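Local coordinates for protein Beta/alpha-amylase (Paenibacillus polymyxa, PDB 3VOC) that removes successive maltose units from the non-reducing ends of starch-type chains through its family 14 beta-amylase domain, one part of a longer precursor that also yields an alpha-amylase, at residues 284-287 against 288-291. Numbering follows the deposited sequence.
Sequences HWQM and NNPA
The side chains of Q286 and N289 lie side by side, pointing the same way, with their amide planes 53° apart, so they meet at a slant rather than stacking. The contact is local: the two residues are three apart round a turn, with M287 and N288 at the bend and the CA atoms of Q286 and N289 5.1 Å apart. Q286 OE1 sits 3.2 Å from N289 CB and 3.4 Å from N289 CG. Two turns of the Q286 chain bring it there: CG lies beside the backbone N (chi1 -52°), and a second bend at chi2 (-55°) swings the amide oxygen to N289. A glutamine suits this buried place because its NE2 can donate twice, to the carbonyls of P178 and P333, and still keep its oxygen beside N289 CB. Among the aromatic groups, W285 CE3 stands 3.5 Å above one face of the H284 ring, over its centre, while H284 CG lies in the indole plane at its edge. The indole NE1 is bonded to the carbonyl of G179. M287 turns its flexible thioether away toward L341 of helix 338-352, where an unbranched apolar chain fits a buried surface. N288 is partly exposed, and its short amide reaches the carbonyl of G330 through ND2. The loop follows strand 275-279 of the (beta/alpha)8 barrel, and H284 is a substrate-binding residue by analogy with related enzymes; its ND1 bond to S336 OG limits the imidazole's rotation. Side-chain bonds to neighbouring loops and backbone bonds to N334 and Y335 both hold the loop, and the two carbonyls on NE2 fix the rotation of the buried Q286 amide.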
ATOM      1  N   HIS A 284     -12.148  -2.830   3.903  1.00 15.11           N
ATOM      2  CA  HIS A 284     -12.981  -3.472   4.911  1.00 15.99           C
ATOM      3  C   HIS A 284     -14.489  -3.298   4.695  1.00 16.25           C
ATOM      4  O   HIS A 284     -15.284  -3.916   5.400  1.00 16.64           O
ATOM      5  CB  HIS A 284     -12.604  -2.964   6.319  1.00 15.31           C
ATOM      6  CG  HIS A 284     -12.742  -1.477   6.487  1.00 16.38           C
ATOM      7  ND1 HIS A 284     -13.952  -0.859   6.731  1.00 16.87           N
ATOM      8  CD2 HIS A 284     -11.818  -0.486   6.443  1.00 16.23           C
ATOM      9  CE1 HIS A 284     -13.771   0.447   6.817  1.00 15.92           C
ATOM     10  NE2 HIS A 284     -12.485   0.701   6.643  1.00 16.60           N
ATOM     11  N   TRP A 285     -14.876  -2.465   3.737  1.00 15.97           N
ATOM     12  CA  TRP A 285     -16.303  -2.188   3.524  1.00 16.04           C
ATOM     13  C   TRP A 285     -16.868  -2.978   2.345  1.00 16.47           C
ATOM     14  O   TRP A 285     -16.116  -3.409   1.466  1.00 16.50           O
ATOM     15  CB  TRP A 285     -16.549  -0.683   3.396  1.00 15.88           C
ATOM     16  CG  TRP A 285     -15.843   0.030   2.277  1.00 16.00           C
ATOM     17  CD1 TRP A 285     -16.393   0.431   1.092  1.00 16.43           C
ATOM     18  CD2 TRP A 285     -14.481   0.503   2.265  1.00 15.16           C
ATOM     19  NE1 TRP A 285     -15.450   1.092   0.335  1.00 15.86           N
ATOM     20  CE2 TRP A 285     -14.275   1.156   1.033  1.00 14.36           C
ATOM     21  CE3 TRP A 285     -13.416   0.428   3.175  1.00 16.69           C
ATOM     22  CZ2 TRP A 285     -13.042   1.725   0.675  1.00 16.83           C
ATOM     23  CZ3 TRP A 285     -12.177   0.998   2.818  1.00 16.08           C
ATOM     24  CH2 TRP A 285     -12.010   1.631   1.576  1.00 15.08           C
ATOM     25  N   GLN A 286     -18.186  -3.199   2.349  1.00 16.78           N
ATOM     26  CA  GLN A 286     -18.845  -4.132   1.404  1.00 16.99           C
ATOM     27  C   GLN A 286     -18.349  -5.581   1.502  1.00 17.27           C
ATOM     28  O   GLN A 286     -18.513  -6.373   0.566  1.00 16.96           O
ATOM     29  CB  GLN A 286     -18.767  -3.622  -0.044  1.00 17.31           C
ATOM     30  CG  GLN A 286     -19.257  -2.183  -0.220  1.00 18.07           C
ATOM     31  CD  GLN A 286     -20.679  -1.964   0.301  1.00 22.00           C
ATOM     32  OE1 GLN A 286     -21.413  -2.914   0.570  1.00 21.49           O
ATOM     33  NE2 GLN A 286     -21.059  -0.705   0.466  1.00 24.10           N
ATOM     34  N   MET A 287     -17.754  -5.940   2.638  1.00 17.25           N
ATOM     35  CA  MET A 287     -17.296  -7.304   2.819  1.00 17.42           C
ATOM     36  C   MET A 287     -18.470  -8.286   2.799  1.00 17.77           C
ATOM     37  O   MET A 287     -18.410  -9.297   2.101  1.00 18.03           O
ATOM     38  CB  MET A 287     -16.481  -7.460   4.121  1.00 17.47           C
ATOM     39  CG  MET A 287     -15.054  -6.885   4.023  1.00 17.70           C
ATOM     40  SD  MET A 287     -14.249  -6.899   5.642  1.00 18.18           S
ATOM     41  CE  MET A 287     -14.024  -8.669   5.896  1.00 18.46           C
ATOM     42  N   ASN A 288     -19.530  -7.989   3.551  1.00 17.26           N
ATOM     43  CA  ASN A 288     -20.660  -8.915   3.655  1.00 17.96           C
ATOM     44  C   ASN A 288     -21.953  -8.400   3.009  1.00 18.09           C
ATOM     45  O   ASN A 288     -23.038  -8.826   3.379  1.00 17.95           O
ATOM     46  CB  ASN A 288     -20.918  -9.317   5.125  1.00 17.48           C
ATOM     47  CG  ASN A 288     -21.254  -8.133   5.990  1.00 17.99           C
ATOM     48  OD1 ASN A 288     -20.611  -7.090   5.888  1.00 16.38           O
ATOM     49  ND2 ASN A 288     -22.261  -8.281   6.858  1.00 16.65           N
ATOM     50  N   ASN A 289     -21.828  -7.500   2.040  1.00 18.29           N
ATOM     51  CA  ASN A 289     -22.967  -7.052   1.252  1.00 18.88           C
ATOM     52  C   ASN A 289     -23.535  -8.253   0.487  1.00 19.53           C
ATOM     53  O   ASN A 289     -22.818  -8.909  -0.258  1.00 18.98           O
ATOM     54  CB  ASN A 289     -22.531  -5.940   0.281  1.00 18.92           C
ATOM     55  CG  ASN A 289     -23.708  -5.273  -0.436  1.00 19.67           C
ATOM     56  OD1 ASN A 289     -23.812  -4.050  -0.477  1.00 23.52           O
ATOM     57  ND2 ASN A 289     -24.563  -6.070  -1.030  1.00 18.09           N
ATOM     58  N   PRO A 290     -24.831  -8.559   0.684  1.00 19.79           N
ATOM     59  CA  PRO A 290     -25.389  -9.750   0.016  1.00 20.38           C
ATOM     60  C   PRO A 290     -25.306  -9.689  -1.519  1.00 21.09           C
ATOM     61  O   PRO A 290     -25.092 -10.722  -2.165  1.00 22.32           O
ATOM     62  CB  PRO A 290     -26.848  -9.778   0.490  1.00 20.05           C
ATOM     63  CG  PRO A 290     -27.152  -8.372   0.930  1.00 20.55           C
ATOM     64  CD  PRO A 290     -25.845  -7.819   1.456  1.00 20.00           C
ATOM     65  N   ALA A 291     -25.444  -8.491  -2.083  1.00 20.82           N
ATOM     66  CA  ALA A 291     -25.494  -8.293  -3.543  1.00 21.38           C
ATOM     67  C   ALA A 291     -24.108  -8.137  -4.184  1.00 21.21           C
ATOM     68  O   ALA A 291     -23.941  -8.410  -5.381  1.00 22.49           O
ATOM     69  CB  ALA A 291     -26.370  -7.066  -3.886  1.00 21.07           C
TER